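Local coordinates for protein thiaminase-I (Naegleria gruberi, PDB 4HCW) that belongs to the thiaminase family, with a single chain built round a mixed beta sheet and flanking helices, at residues 213-218 and 235-240; 126-131 and 224-229. All coordinates share one frame; numbering follows the deposited sequence.

Interaction 1: 213-218 and 235-240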
loop_
_atom_site.group_PDB
_atom_site.type_symbol
_atom_site.label_atom_id
_atom_site.label_comp_id
_atom_site.label_asym_id
_atom_site.label_seq_id
_atom_site.Cartn_x
_atom_site.Cartn_y
_atom_site.Cartn_z
ATOM N N GLU A 213 20.589 -3.170 -3.270
ATOM C CA GLU A 213 21.588 -3.116 -4.332
ATOM C C GLU A 213 21.257 -2.024 -5.343
ATOM O O GLU A 213 22.147 -1.341 -5.847
ATOM C CB GLU A 213 21.697 -4.467 -5.040
ATOM C CG GLU A 213 22.311 -5.570 -4.194
ATOM C CD GLU A 213 22.425 -6.881 -4.948
ATOM O OE1 GLU A 213 21.606 -7.117 -5.861
ATOM O OE2 GLU A 213 23.335 -7.675 -4.630
ATOM N N TYR A 214 19.971 -1.866 -5.633
ATOM C CA TYR A 214 19.519 -0.863 -6.589
ATOM C C TYR A 214 19.735 0.553 -6.067
ATOM O O TYR A 214 20.232 1.417 -6.788
ATOM C CB TYR A 214 18.044 -1.077 -6.933
ATOM C CG TYR A 214 17.431 0.052 -7.729
ATOM C CD1 TYR A 214 17.621 0.142 -9.102
ATOM C CD2 TYR A 214 16.658 1.024 -7.109
ATOM C CE1 TYR A 214 17.062 1.174 -9.834
ATOM C CE2 TYR A 214 16.095 2.058 -7.832
ATOM C CZ TYR A 214 16.299 2.128 -9.193
ATOM O OH TYR A 214 15.739 3.156 -9.915
ATOM N N ILE A 215 19.353 0.784 -4.815
ATOM C CA ILE A 215 19.495 2.098 -4.194
ATOM C C ILE A 215 20.959 2.525 -4.127
ATOM O O ILE A 215 21.295 3.670 -4.431
ATOM C CB ILE A 215 18.874 2.127 -2.781
ATOM C CG1 ILE A 215 17.370 1.858 -2.853
ATOM C CG2 ILE A 215 19.134 3.463 -2.103
ATOM C CD1 ILE A 215 16.610 2.856 -3.700
ATOM N N ASN A 216 21.827 1.594 -3.738
ATOM C CA ASN A 216 23.262 1.855 -3.683
ATOM C C ASN A 216 23.833 2.238 -5.044
ATOM O O ASN A 216 24.685 3.120 -5.143
ATOM C CB ASN A 216 24.010 0.640 -3.128
ATOM C CG ASN A 216 23.715 0.392 -1.663
ATOM O OD1 ASN A 216 22.766 0.944 -1.105
ATOM N ND2 ASN A 216 24.528 -0.446 -1.029
ATOM N N SER A 217 23.356 1.571 -6.091
ATOM C CA SER A 217 23.827 1.829 -7.446
ATOM C C SER A 217 23.393 3.206 -7.944
ATOM O O SER A 217 24.170 3.915 -8.582
ATOM C CB SER A 217 23.332 0.741 -8.401
ATOM O OG SER A 217 21.917 0.698 -8.437
ATOM N N VAL A 218 22.150 3.577 -7.650
ATOM C CA VAL A 218 21.625 4.880 -8.042
ATOM C C VAL A 218 22.378 6.000 -7.328
ATOM O O VAL A 218 22.707 7.024 -7.930
ATOM C CB VAL A 218 20.113 4.993 -7.751
ATOM C CG1 VAL A 218 19.619 6.411 -7.998
ATOM C CG2 VAL A 218 19.335 4.001 -8.599
ATOM N N MET A 235 11.567 4.232 -2.243
ATOM C CA MET A 235 12.336 5.162 -3.059
ATOM C C MET A 235 12.790 6.375 -2.251
ATOM O O MET A 235 13.383 7.305 -2.797
ATOM C CB MET A 235 11.501 5.624 -4.253
ATOM C CG MET A 235 10.893 4.489 -5.062
ATOM S SD MET A 235 9.679 5.070 -6.261
ATOM C CE MET A 235 9.167 3.521 -7.002
ATOM N N CYS A 236 12.515 6.358 -0.950
ATOM C CA CYS A 236 12.777 7.512 -0.094
ATOM C C CYS A 236 14.264 7.833 0.043
ATOM O O CYS A 236 14.641 8.986 0.247
ATOM C CB CYS A 236 12.156 7.310 1.292
ATOM S SG CYS A 236 12.993 6.089 2.332
ATOM N N GLU A 237 15.106 6.812 -0.074
ATOM C CA GLU A 237 16.542 6.992 0.107
ATOM C C GLU A 237 17.217 7.625 -1.109
ATOM O O GLU A 237 18.426 7.861 -1.105
ATOM C CB GLU A 237 17.211 5.663 0.468
ATOM C CG GLU A 237 17.727 5.611 1.897
ATOM C CD GLU A 237 17.918 4.193 2.398
ATOM O OE1 GLU A 237 17.232 3.283 1.887
ATOM O OE2 GLU A 237 18.754 3.989 3.305
ATOM N N ILE A 238 16.432 7.900 -2.146
ATOM C CA ILE A 238 16.939 8.570 -3.339
ATOM C C ILE A 238 15.957 9.626 -3.836
ATOM O O ILE A 238 15.904 9.921 -5.030
ATOM C CB ILE A 238 17.219 7.576 -4.487
ATOM C CG1 ILE A 238 15.974 6.735 -4.784
ATOM C CG2 ILE A 238 18.402 6.680 -4.154
ATOM C CD1 ILE A 238 16.127 5.822 -5.980
ATOM N N LYS A 239 15.185 10.199 -2.917
ATOM C CA LYS A 239 14.162 11.174 -3.284
ATOM C C LYS A 239 14.774 12.466 -3.823
ATOM O O LYS A 239 14.104 13.244 -4.504
ATOM C CB LYS A 239 13.234 11.469 -2.101
ATOM C CG LYS A 239 13.586 12.723 -1.316
ATOM C CD LYS A 239 12.534 13.025 -0.261
ATOM C CE LYS A 239 12.712 14.422 0.311
ATOM N NZ LYS A 239 14.073 14.621 0.879
ATOM N N ASP A 240 16.050 12.685 -3.517
ATOM C CA ASP A 240 16.771 13.852 -4.010
ATOM C C ASP A 240 17.186 13.649 -5.462
ATOM O O ASP A 240 17.013 14.535 -6.299
ATOM C CB ASP A 240 18.002 14.123 -3.145
ATOM C CG ASP A 240 17.646 14.428 -1.704
ATOM O OD1 ASP A 240 16.640 15.131 -1.474
ATOM O OD2 ASP A 240 18.371 13.959 -0.801
#
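Ile215 and Ile238 meet side chain to side chain where helix 211-219 packs against the turn leading into helix 239-244, a helix-to-turn contact made entirely of apolar groups. Ile238 sits at the N-cap position, just past a short 3-10 turn, and has the most surface buried here. Its CG1 is held between the backbone N and the carbonyl carbon (chi1 54°) while CG2 lies beside the N, and both branches end up against the helix. CD1 meets Ile215 CD1 at 3.8 Å; the CG2 atoms of Ile215 and Ile238 are 3.9 Å apart, so the two isoleucines touch at two places rather than end-on. One helical turn after Tyr214, Val218 crosses Ile238 at about a right angle and lays its CG1 4.0 Å from Ile238 CG2. Tyr214 comes in obliquely, its CE2 4.2 Å from Ile238 CD1, and Val218 CG2 sits over one face of that ring, displaced toward the rim. Leu124 of strand 110-125 touches both Tyr214 and Ile238, so that strand borders the contact, and Ile241 of helix 239-244 packs on Val218. No hydrogen bond links the segments. The Glu237 side chain also touches Trp20, and it meets the helix through CB, 3.9 Å from Ile215 CG2.

Interaction 2: 126-131 and 224-229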
loop_
_atom_site.group_PDB
_atom_site.type_symbol
_atom_site.label_atom_id
_atom_site.label_comp_id
_atom_site.label_asym_id
_atom_site.label_seq_id
_atom_site.Cartn_x
_atom_site.Cartn_y
_atom_site.Cartn_z
ATOM N N SER A 126 14.072 5.868 -15.050
ATOM C CA SER A 126 15.158 6.826 -15.221
ATOM C C SER A 126 14.926 7.648 -16.487
ATOM O O SER A 126 14.262 7.180 -17.412
ATOM C CB SER A 126 16.490 6.073 -15.309
ATOM O OG SER A 126 17.584 6.945 -15.524
ATOM N N PRO A 127 15.461 8.883 -16.531
ATOM C CA PRO A 127 15.384 9.714 -17.741
ATOM C C PRO A 127 15.933 9.000 -18.976
ATOM O O PRO A 127 15.531 9.317 -20.095
ATOM C CB PRO A 127 16.252 10.932 -17.391
ATOM C CG PRO A 127 17.003 10.550 -16.143
ATOM C CD PRO A 127 16.098 9.611 -15.422
ATOM N N ASN A 128 16.838 8.048 -18.768
ATOM C CA ASN A 128 17.285 7.165 -19.837
ATOM C C ASN A 128 16.222 6.103 -20.093
ATOM O O ASN A 128 16.470 4.909 -19.930
ATOM C CB ASN A 128 18.605 6.496 -19.456
ATOM C CG ASN A 128 19.603 7.471 -18.861
ATOM O OD1 ASN A 128 19.250 8.592 -18.496
ATOM N ND2 ASN A 128 20.856 7.043 -18.753
ATOM N N ALA A 129 15.036 6.552 -20.494
ATOM C CA ALA A 129 13.864 5.688 -20.586
ATOM C C ALA A 129 13.975 4.621 -21.669
ATOM O O ALA A 129 13.638 3.461 -21.438
ATOM C CB ALA A 129 12.609 6.526 -20.797
ATOM N N THR A 130 14.438 5.026 -22.849
ATOM C CA THR A 130 14.514 4.147 -24.021
ATOM C C THR A 130 13.155 3.581 -24.447
ATOM O O THR A 130 12.727 3.775 -25.584
ATOM C CB THR A 130 15.542 2.996 -23.845
ATOM O OG1 THR A 130 15.117 2.113 -22.799
ATOM C CG2 THR A 130 16.918 3.551 -23.512
ATOM N N GLN A 131 12.479 2.888 -23.535
ATOM C CA GLN A 131 11.195 2.270 -23.849
ATOM C C GLN A 131 10.121 2.586 -22.805
ATOM O O GLN A 131 10.413 2.710 -21.617
ATOM C CB GLN A 131 11.361 0.757 -23.999
ATOM C CG GLN A 131 10.166 0.069 -24.625
ATOM C CD GLN A 131 9.832 0.622 -25.996
ATOM O OE1 GLN A 131 8.678 0.938 -26.287
ATOM N NE2 GLN A 131 10.844 0.738 -26.849
ATOM N N ILE A 224 22.007 0.094 -12.091
ATOM C CA ILE A 224 22.078 -1.235 -12.686
ATOM C C ILE A 224 20.962 -1.432 -13.705
ATOM O O ILE A 224 20.996 -2.364 -14.509
ATOM C CB ILE A 224 21.994 -2.340 -11.617
ATOM C CG1 ILE A 224 20.659 -2.262 -10.873
ATOM C CG2 ILE A 224 23.163 -2.235 -10.647
ATOM C CD1 ILE A 224 20.502 -3.308 -9.791
ATOM N N SER A 225 19.974 -0.544 -13.664
ATOM C CA SER A 225 18.858 -0.581 -14.602
ATOM C C SER A 225 18.140 0.760 -14.643
ATOM O O SER A 225 18.206 1.540 -13.692
ATOM C CB SER A 225 17.871 -1.682 -14.217
ATOM O OG SER A 225 16.698 -1.614 -15.010
ATOM N N ASN A 226 17.453 1.024 -15.749
ATOM C CA ASN A 226 16.689 2.255 -15.900
ATOM C C ASN A 226 15.231 2.054 -15.501
ATOM O O ASN A 226 14.425 2.983 -15.560
ATOM C CB ASN A 226 16.775 2.767 -17.339
ATOM C CG ASN A 226 18.204 3.006 -17.787
ATOM O OD1 ASN A 226 19.079 3.311 -16.977
ATOM N ND2 ASN A 226 18.447 2.868 -19.086
ATOM N N TYR A 227 14.904 0.832 -15.094
ATOM C CA TYR A 227 13.543 0.494 -14.698
ATOM C C TYR A 227 13.509 -0.087 -13.289
ATOM O O TYR A 227 14.337 -0.925 -12.933
ATOM C CB TYR A 227 12.930 -0.501 -15.685
ATOM C CG TYR A 227 12.877 -0.003 -17.113
ATOM C CD1 TYR A 227 13.940 -0.214 -17.983
ATOM C CD2 TYR A 227 11.762 0.673 -17.591
ATOM C CE1 TYR A 227 13.896 0.238 -19.288
ATOM C CE2 TYR A 227 11.707 1.128 -18.895
ATOM C CZ TYR A 227 12.776 0.908 -19.739
ATOM O OH TYR A 227 12.726 1.359 -21.038
ATOM N N TYR A 228 12.547 0.365 -12.493
ATOM C CA TYR A 228 12.386 -0.124 -11.128
ATOM C C TYR A 228 10.914 -0.166 -10.738
ATOM O O TYR A 228 10.172 0.789 -10.971
ATOM C CB TYR A 228 13.166 0.754 -10.146
ATOM C CG TYR A 228 12.955 0.399 -8.689
ATOM C CD1 TYR A 228 13.727 -0.577 -8.073
ATOM C CD2 TYR A 228 11.990 1.048 -7.927
ATOM C CE1 TYR A 228 13.540 -0.902 -6.741
ATOM C CE2 TYR A 228 11.796 0.729 -6.597
ATOM C CZ TYR A 228 12.573 -0.246 -6.009
ATOM O OH TYR A 228 12.382 -0.564 -4.685
ATOM N N VAL A 229 10.495 -1.280 -10.147
ATOM C CA VAL A 229 9.128 -1.416 -9.663
ATOM C C VAL A 229 9.116 -1.717 -8.169
ATOM O O VAL A 229 9.822 -2.610 -7.699
ATOM C CB VAL A 229 8.359 -2.519 -10.414
ATOM C CG1 VAL A 229 6.902 -2.535 -9.977
ATOM C CG2 VAL A 229 8.458 -2.308 -11.917
#
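Asn226 and Ser126 face each other where two loops run side by side, with Ser126 N bonding to Asn226 O at 3.0 Å in a nearly straight hydrogen bond (165° at the hydrogen). Because Tyr228 pairs with Leu124 through the backbone, this bond carries the antiparallel pairing of strands 110-125 and 229-230 one step further. The Asn226 side chain has CG beside its own backbone N (chi1 -57°), which turns the amide to the loop: its CB lies 3.9 Å from Ser126 CB, and its ND2 is 3.0 Å from Asn128 O, too poorly angled for a hydrogen bond. Asn128, the centre of an inverse gamma turn, places its O and CB beside this amide. In Tyr227, CG beside the backbone N (chi1 -59°) sends the ring axis, and with it OH, toward 129-131. Gln131 O lies at the ring edge, in plane, 2.7 Å from Tyr227 OH, a possible bond, doubtful because another acceptor is in reach and the hydroxyl is modelled too close to a neighbour. Behind Tyr227, its backbone N bonds Ser225 OG in an ST turn, and Val143 of helix 136-143 touches its side chain. The one securely placed bond across the contact is backbone to backbone, so the secure part of the grip does not depend on side-chain polar groups; the part of the Tyr227 hydroxyl remains doubtful.

How the interactions relate
From the N terminus, strand 110-125 runs out into loop 126-131, the first half of interaction 2. The chain then passes through several helices to 213-218 in helix 211-219, and only afterwards supplies 224-229, which closes the 92-residue excursion. A short way on, 235-240 returns to the helix and closes the 16-residue loop of interaction 1. The segments alternate, so the two contacts cross rather than nest. Their centres are about 13 Å apart, and they meet directly where the rings of Tyr214 and Tyr228 stack. Together they tie helix 211-219, the start of helix 239-244 and the end of strand 110-125 into one region.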